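Local atomic coordinates of putative Scyalone Dehydratase (Novosphingobium aromaticivorans DSM 12444, PDB entry 3EF8), a protein that is of unknown function but, as a trimeric SnoaL-like member of the NTF2 superfamily, is probably a lyase related to scytalone dehydratase. Residues T70-S75 / S91-I96; I107-Y112 / T132-D137. All coordinates share one frame; numbering follows the deposited sequence. Where two conformers were deposited one is given.

Interaction 1: T70-S75 / S91-I96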
loop_
_atom_site.group_PDB
_atom_site.type_symbol
_atom_site.label_atom_id
_atom_site.label_comp_id
_atom_site.label_asym_id
_atom_site.label_seq_id
_atom_site.Cartn_x
_atom_site.Cartn_y
_atom_site.Cartn_z
ATOM N N THR A 70 -5.543 11.049 11.605
ATOM C CA THR A 70 -4.373 10.569 10.862
ATOM C C THR A 70 -4.796 9.373 10.012
ATOM O O THR A 70 -5.772 8.676 10.300
ATOM C CB THR A 70 -3.191 10.154 11.783
ATOM O OG1 THR A 70 -3.571 9.096 12.640
ATOM C CG2 THR A 70 -2.701 11.259 12.687
ATOM N N SER A 71 -4.030 9.140 8.948
ATOM C CA SER A 71 -4.212 7.973 8.127
ATOM C C SER A 71 -2.848 7.384 7.784
ATOM O O SER A 71 -2.010 8.065 7.240
ATOM C CB SER A 71 -4.952 8.355 6.852
ATOM O OG SER A 71 -5.383 7.220 6.131
ATOM N N HIS A 72 -2.657 6.116 8.155
ATOM C CA HIS A 72 -1.408 5.419 7.914
ATOM C C HIS A 72 -1.624 4.275 6.931
ATOM O O HIS A 72 -2.487 3.440 7.069
ATOM C CB HIS A 72 -0.857 4.858 9.216
ATOM C CG HIS A 72 -0.307 5.884 10.127
ATOM N ND1 HIS A 72 -1.107 6.754 10.848
ATOM C CD2 HIS A 72 0.971 6.243 10.393
ATOM C CE1 HIS A 72 -0.338 7.601 11.515
ATOM N NE2 HIS A 72 0.931 7.303 11.277
ATOM N N HIS A 73 -0.770 4.297 5.921
ATOM C CA HIS A 73 -0.797 3.363 4.816
ATOM C C HIS A 73 0.573 2.690 4.788
ATOM O O HIS A 73 1.576 3.316 4.461
ATOM C CB HIS A 73 -1.028 4.138 3.499
ATOM C CG HIS A 73 -2.245 5.017 3.546
ATOM N ND1 HIS A 73 -3.409 4.692 2.874
ATOM C CD2 HIS A 73 -2.502 6.149 4.245
ATOM C CE1 HIS A 73 -4.334 5.606 3.178
ATOM N NE2 HIS A 73 -3.816 6.480 4.018
ATOM N N ASN A 74 0.612 1.399 5.091
ATOM C CA ASN A 74 1.850 0.656 5.262
ATOM C C ASN A 74 1.967 -0.351 4.172
ATOM O O ASN A 74 1.026 -1.143 3.976
ATOM C CB ASN A 74 1.820 -0.072 6.593
ATOM C CG ASN A 74 1.637 0.874 7.753
ATOM O OD1 ASN A 74 0.512 1.207 8.167
ATOM N ND2 ASN A 74 2.760 1.310 8.313
ATOM N N SER A 75 3.086 -0.332 3.459
ATOM C CA SER A 75 3.252 -1.164 2.286
ATOM C C SER A 75 4.708 -1.601 2.170
ATOM O O SER A 75 5.573 -1.215 2.973
ATOM C CB SER A 75 2.862 -0.394 1.015
ATOM O OG SER A 75 3.722 0.686 0.757
ATOM N N SER A 91 9.941 -1.630 5.864
ATOM C CA SER A 91 8.682 -1.290 5.203
ATOM C C SER A 91 8.604 0.191 4.895
ATOM O O SER A 91 9.456 0.977 5.304
ATOM C CB SER A 91 7.485 -1.671 6.044
ATOM O OG SER A 91 7.461 -0.943 7.276
ATOM N N VAL A 92 7.631 0.522 4.074
ATOM C CA VAL A 92 7.354 1.899 3.664
ATOM C C VAL A 92 6.065 2.374 4.292
ATOM O O VAL A 92 5.122 1.600 4.490
ATOM C CB VAL A 92 7.288 2.014 2.125
ATOM C CG1 VAL A 92 6.821 3.407 1.670
ATOM C CG2 VAL A 92 8.643 1.697 1.513
ATOM N N VAL A 93 6.055 3.650 4.691
ATOM C CA VAL A 93 4.874 4.279 5.272
ATOM C C VAL A 93 4.559 5.593 4.605
ATOM O O VAL A 93 5.443 6.368 4.268
ATOM C CB VAL A 93 4.995 4.427 6.829
ATOM C CG1 VAL A 93 6.128 5.358 7.214
ATOM C CG2 VAL A 93 3.694 4.895 7.416
ATOM N N LEU A 94 3.268 5.795 4.374
ATOM C CA LEU A 94 2.676 7.072 4.002
ATOM C C LEU A 94 1.743 7.436 5.172
ATOM O O LEU A 94 0.815 6.707 5.488
ATOM C CB LEU A 94 1.879 6.980 2.717
ATOM C CG LEU A 94 1.156 8.233 2.264
ATOM C CD1 LEU A 94 2.149 9.323 1.874
ATOM C CD2 LEU A 94 0.246 7.850 1.066
ATOM N N ALA A 95 1.996 8.566 5.832
ATOM C CA ALA A 95 1.223 8.952 6.991
ATOM C C ALA A 95 0.754 10.389 6.828
ATOM O O ALA A 95 1.567 11.275 6.650
ATOM C CB ALA A 95 2.045 8.783 8.289
ATOM N N ILE A 96 -0.575 10.555 6.825
ATOM C CA ILE A 96 -1.181 11.889 6.622
ATOM C C ILE A 96 -1.772 12.331 7.950
ATOM O O ILE A 96 -2.439 11.605 8.609
ATOM C CB ILE A 96 -2.239 11.859 5.539
ATOM C CG1 ILE A 96 -1.674 11.321 4.199
ATOM C CG2 ILE A 96 -2.802 13.288 5.305
ATOM C CD1 ILE A 96 -1.797 9.772 4.063
HETATM O O HOH W 1 5.160 0.441 7.048
#
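With CG set beside its own backbone N (chi1 -73°), His-72 lays its ring across Ala-95, which lies over one ring face; Ala-95 CB is 3.5 Å from both His-72 CD2 and NE2. A similar first torsion (-58°) brings Asn-74 alongside Val-93, pointing the same way, with Asn-74 ND2 3.8 Å from Val-93 CG2. That amide also donates to a water 2.8 Å from Asn-74 ND2, which in turn donates to Ser-91 OG and Val-92 O and so ties three residues together. On the reverse face, the His-73 ring meets Leu-94 O at its edge, in plane, while Ile-96 CD1 comes obliquely to 3.7 Å from His-73 CD2. A hydrogen bond of 2.7 Å between Ser-71 OG and His-73 NE2 fixes the turn of that ring. Between the two faces the backbones form a regular antiparallel ladder of six hydrogen bonds, paired at Ser-71/Ile-96, His-73/Leu-94 and Ser-75/Val-92. Thr-70 OG1 lies at the edge of the His-72 ring, in plane. Both Thr-70 OG1 and His-72 ND1 bond to Asp-25 OD1, a histidine-aspartate pairing consistent with the dehydratase pocket of scytalone dehydratase. Helix 3-25, which carries Asp-25 and Ser-21, covers the His-72/Asn-74 face of the hairpin of strands 67-81 and 86-99, and its Ser-21 bonds Asn-74 OD1. The His-73/Leu-94 face packs on the second and third subunits, and strand 106-119 continues the sheet beyond 91-96.

Interaction 2: I107-Y112 / T132-D137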
loop_
_atom_site.group_PDB
_atom_site.type_symbol
_atom_site.label_atom_id
_atom_site.label_comp_id
_atom_site.label_asym_id
_atom_site.label_seq_id
_atom_site.Cartn_x
_atom_site.Cartn_y
_atom_site.Cartn_z
ATOM N N ILE A 107 2.348 15.563 5.697
ATOM C CA ILE A 107 2.603 14.259 5.083
ATOM C C ILE A 107 3.998 13.774 5.404
ATOM O O ILE A 107 4.962 14.493 5.197
ATOM C CB ILE A 107 2.485 14.314 3.541
ATOM C CG1 ILE A 107 1.293 15.160 3.081
ATOM C CG2 ILE A 107 2.488 12.853 2.993
ATOM C CD1 ILE A 107 -0.042 14.704 3.511
ATOM N N LEU A 108 4.067 12.522 5.904
ATOM C CA LEU A 108 5.312 11.822 6.141
ATOM C C LEU A 108 5.419 10.679 5.131
ATOM O O LEU A 108 4.510 9.870 4.992
ATOM C CB LEU A 108 5.379 11.246 7.564
ATOM C CG LEU A 108 6.430 10.123 7.773
ATOM C CD1 LEU A 108 7.670 10.878 7.760
ATOM C CD2 LEU A 108 6.204 9.410 9.127
ATOM N N TYR A 109 6.537 10.669 4.427
ATOM C CA TYR A 109 6.953 9.558 3.556
ATOM C C TYR A 109 8.130 8.906 4.237
ATOM O O TYR A 109 9.151 9.552 4.435
ATOM C CB TYR A 109 7.357 10.033 2.189
ATOM C CG TYR A 109 6.347 10.881 1.480
ATOM C CD1 TYR A 109 5.354 10.333 0.680
ATOM C CD2 TYR A 109 6.394 12.264 1.635
ATOM C CE1 TYR A 109 4.433 11.139 0.015
ATOM C CE2 TYR A 109 5.515 13.074 0.948
ATOM C CZ TYR A 109 4.529 12.506 0.154
ATOM O OH TYR A 109 3.644 13.323 -0.530
ATOM N N GLY A 110 7.990 7.657 4.668
ATOM C CA GLY A 110 9.016 7.092 5.509
ATOM C C GLY A 110 9.305 5.628 5.249
ATOM O O GLY A 110 8.638 4.974 4.426
ATOM N N GLN A 111 10.309 5.162 5.951
ATOM C CA GLN A 111 10.696 3.755 6.007
ATOM C C GLN A 111 10.775 3.344 7.450
ATOM O O GLN A 111 11.351 4.087 8.265
ATOM C CB GLN A 111 12.072 3.554 5.365
ATOM C CG GLN A 111 12.202 4.114 3.981
ATOM C CD GLN A 111 13.651 4.038 3.456
ATOM O OE1 GLN A 111 14.581 3.808 4.253
ATOM N NE2 GLN A 111 13.843 4.267 2.167
ATOM N N TYR A 112 10.265 2.189 7.789
ATOM C CA TYR A 112 10.474 1.621 9.093
ATOM C C TYR A 112 11.430 0.466 9.047
ATOM O O TYR A 112 11.240 -0.445 8.265
ATOM C CB TYR A 112 9.157 1.136 9.706
ATOM C CG TYR A 112 8.397 2.147 10.492
ATOM C CD1 TYR A 112 8.909 2.599 11.683
ATOM C CD2 TYR A 112 7.191 2.605 10.075
ATOM C CE1 TYR A 112 8.260 3.488 12.469
ATOM C CE2 TYR A 112 6.475 3.549 10.897
ATOM C CZ TYR A 112 7.041 3.945 12.071
ATOM O OH TYR A 112 6.412 4.895 12.903
ATOM N N THR A 132 13.117 8.960 7.613
ATOM C CA THR A 132 12.246 9.878 6.936
ATOM C C THR A 132 12.770 10.179 5.546
ATOM O O THR A 132 13.821 10.773 5.343
ATOM C CB THR A 132 12.054 11.175 7.779
ATOM O OG1 THR A 132 11.430 10.830 9.021
ATOM C CG2 THR A 132 11.176 12.162 7.070
ATOM N N THR A 133 12.051 9.687 4.558
ATOM C CA THR A 133 12.383 9.889 3.165
ATOM C C THR A 133 12.194 11.317 2.756
ATOM O O THR A 133 13.036 11.905 2.086
ATOM C CB THR A 133 11.494 8.962 2.293
ATOM O OG1 THR A 133 11.609 7.644 2.822
ATOM C CG2 THR A 133 11.878 8.994 0.808
HETATM N N MSE A 134 11.079 11.882 3.204
HETATM C CA MSE A 134 10.786 13.285 3.042
HETATM C C MSE A 134 9.477 13.565 3.698
HETATM O O MSE A 134 8.751 12.656 4.098
HETATM C CB MSE A 134 10.757 13.685 1.589
HETATM C CG MSE A 134 9.917 12.829 0.756
HETATM SE SE MSE A 134 10.642 12.893 -1.052
HETATM C CE MSE A 134 8.983 12.787 -1.869
ATOM N N THR A 135 9.178 14.855 3.822
ATOM C CA THR A 135 7.929 15.312 4.434
ATOM C C THR A 135 7.384 16.554 3.729
ATOM O O THR A 135 8.116 17.280 3.022
ATOM C CB THR A 135 8.049 15.636 5.928
ATOM O OG1 THR A 135 8.831 16.829 6.114
ATOM C CG2 THR A 135 8.707 14.521 6.695
ATOM N N THR A 136 6.095 16.761 3.926
ATOM C CA THR A 136 5.418 17.935 3.400
ATOM C C THR A 136 4.534 18.550 4.437
ATOM O O THR A 136 3.642 17.919 5.005
ATOM C CB THR A 136 4.564 17.526 2.164
ATOM O OG1 THR A 136 5.450 16.947 1.184
ATOM C CG2 THR A 136 3.839 18.748 1.546
ATOM N N ASP A 137 4.787 19.846 4.662
ATOM C CA ASP A 137 3.965 20.645 5.581
ATOM C C ASP A 137 3.883 20.009 6.959
ATOM O O ASP A 137 2.903 20.151 7.683
ATOM C CB ASP A 137 2.582 20.875 4.994
ATOM C CG ASP A 137 2.596 21.775 3.772
ATOM O OD1 ASP A 137 3.364 22.768 3.761
ATOM O OD2 ASP A 137 1.816 21.542 2.858
HETATM O O HOH W 2 4.402 15.968 -1.097
HETATM O O HOH W 3 9.486 6.147 1.830
#
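A classic beta bulge breaks the ladder: Thr-133 and the selenomethionine Met-134 both face Tyr-109, whose carbonyl oxygen accepts from two successive amides. Thr-133 N is 2.9 Å from Tyr-109 O, in a bond bent to 130° at the hydrogen, and Met-134 N reaches the same oxygen at 3.3 Å but straighter. The nearly helical backbone of Thr-133 inserts the extra residue, so Gly-110 pairs with Thr-132 beyond it. Tyr-109 carries its CG beside its own N (chi1 -53°), which sets the ring edge against the carbonyl that this N binds: Tyr-109 CD2 is 3.4 Å from Met-134 O and 3.7 Å from Met-134 CG. Ile-107 CG2 lies over one ring face, offset toward the rim. A water 2.8 Å from Tyr-109 OH links the phenol to Thr-136 OG1. Replacing Tyr-109 with an alanine would probably open a gap between Ile-107 and Met-134 and leave this water without its phenol partner. On the other face Leu-108 CD1 touches two threonine methyls, 3.8 Å from Thr-132 CG2 and 3.9 Å from Thr-135 CG2. Arg-98 of the third subunit bonds Thr-135 O and, weakly, Thr-136 OG1, and Ile-96 of that subunit packs on Tyr-109 and Met-134. Ring and methyl contacts thus back the bulged ladder on both faces, while water serves the hydroxyls of Tyr-109, Thr-133 and Thr-136 in this partly buried contact.

Overall arrangement
Both contacts lie in antiparallel hairpins, in series along the chain, and strands 86-99 and 106-119, adjacent in the sheet, join them into four consecutive strands. Backbone bonds such as Gly-110 N to Val-93 O cross the seam, where Leu-94 packs on Tyr-109 and Ile-96 on Ile-107. Interaction 1 is the more buried: its ladder is regular, and its histidines and asparagine serve a helix-covered face as well as the trimer interface. Interaction 2 lies farther from the chain's centre, is only partly buried, and has a bulged ladder with threonine hydroxyls bonded to water. Both touch the third subunit.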